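Local coordinates for protein OBody AM3L15 (Pyrobaculum aerophilum, PDB 4GN5) that is an engineered OB-fold binding protein (OBody), probably derived from an archaeal nucleic acid binding domain, and probably serves as a scaffold for recognising a protein target, at residues A[11-14]-A[15-18]; A[81-85]-A[86-90]. One frame throughout, in Å; residues are numbered along the deposited sequence. Where two conformers were deposited one is given.

In the fold
Both interactions are local turns near the surface of the OB-fold, on the same side of its centre, with contact centres about 9 Å apart. Interaction 1 closes a short 3-10 turn before strand 20-24. Interaction 2 turns the chain just after strand 75-83, before strand 95-98. Each is a surface contact with one buried touching residue, Ile12 in the first and Val88 in the second. Interaction 1 relies on two backbone hydrogen bonds and a leucine-isoleucine touch. Interaction 2 has one backbone bond across its turn, a carboxylate-to-backbone bond and a bridging water. The two meet directly: Gly18 N probably bonds Val82 O, and His17 ND1 probably bonds Ala84 N.

Interaction 1: A[11-14]-A[15-18]; sequences EITP and NLHG
Backbone hydrogen bonds from Leu16 and His17 back to Thr13 and Pro14 carry this 3-10 turn. Leu16 N reaches Thr13 O at 3.0 Å, with an N-H...O angle of 162°. His17 N meets Pro14 O at 2.8 Å, and that bond is more bent, at 146°. In both, the donor lies well above the carbonyl plane. The two i to i+3 bonds follow each other, as in a 3-10 turn.

The apolar contact is between Leu16 and Ile12. Leu16 has two conformers, and in the one described CG stands anti to the carbonyl carbon (chi1 -62°), which lays the side chain back over 11-14. Leu16 CD1 then comes 4.1 Å from Ile12 CD1, and the two side chains cross at about a right angle.

Thr13 OG1 makes plain packing contacts. In the same conformer Leu16 CG lies 4.0 Å from Thr13 OG1. Thr13 and Asn15 lie side by side, with Thr13 OG1 3.9 Å from Asn15 CB.

Ile12 continues inward onto Val21, Val23 and Val82, while His17 ND1 bonds Ala84 N. The chemistry implies a turn whose shape is set by main-chain bonds, with Ile12 and Leu16 packing on Val82 of strand 75-83.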
# COMPACT_ATOMS: atom_id res chain seq x y z
N GLU A 11 -20.99 1.74 9.24
CA GLU A 11 -21.94 2.40 8.31
C GLU A 11 -21.26 2.87 7.02
O GLU A 11 -21.95 3.38 6.16
CB GLU A 11 -22.69 3.58 8.97
CG GLU A 11 -23.66 3.09 10.08
CD GLU A 11 -24.25 4.20 10.89
OE1 GLU A 11 -23.56 5.23 11.18
OE2 GLU A 11 -25.44 4.03 11.23
N ILE A 12 -19.95 2.73 6.89
CA ILE A 12 -19.29 3.07 5.65
C ILE A 12 -19.51 1.91 4.66
O ILE A 12 -18.83 0.90 4.73
CB ILE A 12 -17.80 3.44 5.83
CG1 ILE A 12 -17.64 4.55 6.90
CG2 ILE A 12 -17.20 3.95 4.44
CD1 ILE A 12 -18.48 5.87 6.58
N THR A 13 -20.48 2.09 3.76
CA THR A 13 -20.90 1.07 2.79
C THR A 13 -20.84 1.62 1.33
O THR A 13 -20.69 2.83 1.11
CB THR A 13 -22.37 0.65 3.08
OG1 THR A 13 -23.18 1.82 3.04
CG2 THR A 13 -22.54 0.10 4.45
N PRO A 14 -20.89 0.72 0.32
CA PRO A 14 -20.77 1.21 -1.05
C PRO A 14 -21.85 2.27 -1.44
O PRO A 14 -21.53 3.19 -2.23
CB PRO A 14 -20.90 -0.08 -1.90
CG PRO A 14 -20.18 -1.09 -1.02
CD PRO A 14 -20.65 -0.74 0.41
N ASN A 15 -23.02 2.21 -0.81
CA ASN A 15 -24.08 3.19 -1.00
C ASN A 15 -23.66 4.62 -0.77
O ASN A 15 -24.25 5.55 -1.31
CB ASN A 15 -25.25 2.86 -0.10
CG ASN A 15 -26.49 3.63 -0.45
OD1 ASN A 15 -26.94 3.62 -1.59
ND2 ASN A 15 -27.08 4.28 0.53
N LEU A 16 -22.60 4.80 -0.01
CA LEU A 16 -22.13 6.13 0.33
C LEU A 16 -21.18 6.68 -0.69
O LEU A 16 -20.59 7.78 -0.51
CB LEU A 16 -21.52 6.14 1.74
CG LEU A 16 -22.46 5.78 2.91
CD1 LEU A 16 -21.86 5.99 4.28
CD2 LEU A 16 -23.82 6.56 2.77
N HIS A 17 -21.01 5.94 -1.78
CA HIS A 17 -20.02 6.31 -2.80
C HIS A 17 -20.24 7.75 -3.27
O HIS A 17 -21.35 8.12 -3.62
CB HIS A 17 -20.05 5.36 -3.99
CG HIS A 17 -19.28 5.86 -5.18
ND1 HIS A 17 -17.95 5.58 -5.36
CD2 HIS A 17 -19.65 6.64 -6.23
CE1 HIS A 17 -17.53 6.14 -6.49
NE2 HIS A 17 -18.54 6.80 -7.02
N GLY A 18 -19.17 8.55 -3.23
CA GLY A 18 -19.21 9.91 -3.75
C GLY A 18 -19.61 10.95 -2.71
O GLY A 18 -19.61 12.15 -2.98

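Interaction 2: A[81-85]-A[86-90]; sequences IVEAG and WPVAL
The chi1 of Glu83 (165°) puts CG anti to the backbone N, and a bend at chi2 (69°) curls the carboxylate back toward Gly85, while Val88 sets CG1 anti to its own N and CG2 beside it. Glu83 CG then lies 4.2 Å from Val88 CG2, and the two side chains cross obliquely. Val88 CG2 rests 3.0 Å from Gly85 O, a tight approach.

Gly85 O also accepts a hydrogen bond from Val88 N at 3.0 Å. The bond is nearly straight and closes a type VIa beta turn, with Trp86 and Pro87 at its corners and a cis peptide between them. Gly85 N donates to Glu83 OE2 at 2.9 Å, from above the carboxylate plane. With Glu83 replaced by an alanine, Gly85 N would probably lose this acceptor, and a gap would be likely to open beside Val88 CG2.

A water bridges the turn: it donates to Ala84 O at 2.8 Å and accepts from Ala89 N at 2.7 Å. Pro87 CB sits 3.8 Å above one face of the Trp86 ring, offset toward its rim.

Trp86 and Leu90 pack on the backbone of the chain of another protein, and Pro87 on one of its basic side chains, consistent with a part in binding a target. The turn leaves the end of strand 75-83, and Glu83 and Val88 both touch Glu95 of the antiparallel strand 95-98.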
# COMPACT_ATOMS: atom_id res chain seq x y z
N ILE A 81 -13.97 11.39 1.41
CA ILE A 81 -14.98 10.96 0.44
C ILE A 81 -15.00 9.45 0.24
O ILE A 81 -13.98 8.86 0.06
CB ILE A 81 -14.74 11.60 -0.95
CG1 ILE A 81 -14.71 13.13 -0.92
CG2 ILE A 81 -15.71 11.05 -1.93
CD1 ILE A 81 -15.89 13.73 -0.43
N VAL A 82 -16.18 8.84 0.22
CA VAL A 82 -16.23 7.38 0.03
C VAL A 82 -16.03 7.02 -1.44
O VAL A 82 -16.65 7.60 -2.32
CB VAL A 82 -17.57 6.78 0.57
CG1 VAL A 82 -17.69 5.30 0.30
CG2 VAL A 82 -17.72 7.05 2.12
N GLU A 83 -15.18 6.04 -1.70
CA GLU A 83 -15.03 5.53 -3.07
C GLU A 83 -15.40 4.05 -3.07
O GLU A 83 -14.91 3.28 -2.27
CB GLU A 83 -13.62 5.80 -3.58
CG GLU A 83 -13.25 4.99 -4.86
CD GLU A 83 -14.04 5.50 -6.06
OE1 GLU A 83 -14.20 6.76 -6.15
OE2 GLU A 83 -14.53 4.67 -6.86
N ALA A 84 -16.29 3.63 -3.95
CA ALA A 84 -16.64 2.22 -3.94
C ALA A 84 -16.80 1.70 -5.37
O ALA A 84 -17.34 0.64 -5.61
CB ALA A 84 -17.93 2.01 -3.09
N GLY A 85 -16.25 2.45 -6.33
CA GLY A 85 -16.25 2.00 -7.72
C GLY A 85 -15.41 0.73 -7.91
O GLY A 85 -14.28 0.60 -7.41
N TRP A 86 -15.97 -0.20 -8.66
CA TRP A 86 -15.26 -1.40 -9.04
C TRP A 86 -13.88 -0.98 -9.63
O TRP A 86 -13.85 -0.12 -10.51
CB TRP A 86 -16.15 -2.18 -10.01
CG TRP A 86 -15.80 -3.54 -9.95
CD1 TRP A 86 -16.23 -4.51 -8.98
CD2 TRP A 86 -14.80 -4.14 -10.70
NE1 TRP A 86 -15.54 -5.69 -9.20
CE2 TRP A 86 -14.68 -5.49 -10.26
CE3 TRP A 86 -14.01 -3.71 -11.77
CZ2 TRP A 86 -13.82 -6.36 -10.85
CZ3 TRP A 86 -13.23 -4.55 -12.34
CH2 TRP A 86 -13.12 -5.87 -11.91
N PRO A 87 -12.74 -1.58 -9.15
CA PRO A 87 -12.64 -2.88 -8.48
C PRO A 87 -12.56 -2.89 -6.92
O PRO A 87 -12.06 -3.86 -6.35
CB PRO A 87 -11.34 -3.44 -9.05
CG PRO A 87 -10.45 -2.16 -9.02
CD PRO A 87 -11.41 -1.15 -9.64
N VAL A 88 -13.01 -1.82 -6.27
CA VAL A 88 -12.96 -1.77 -4.83
C VAL A 88 -13.65 -3.01 -4.23
O VAL A 88 -13.23 -3.49 -3.20
CB VAL A 88 -13.64 -0.47 -4.26
CG1 VAL A 88 -13.64 -0.51 -2.74
CG2 VAL A 88 -12.90 0.81 -4.76
N ALA A 89 -14.78 -3.44 -4.80
CA ALA A 89 -15.46 -4.64 -4.30
C ALA A 89 -14.59 -5.92 -4.25
O ALA A 89 -14.92 -6.89 -3.50
CB ALA A 89 -16.74 -4.94 -5.15
N LEU A 90 -13.55 -5.99 -5.07
CA LEU A 90 -12.73 -7.20 -5.06
C LEU A 90 -12.14 -7.47 -3.66
O LEU A 90 -11.91 -8.59 -3.32
CB LEU A 90 -11.59 -7.10 -6.09
CG LEU A 90 -11.76 -7.85 -7.41
CD1 LEU A 90 -13.27 -7.85 -7.99
CD2 LEU A 90 -10.71 -7.33 -8.39
O HOH W 1 -16.60 -2.02 -6.22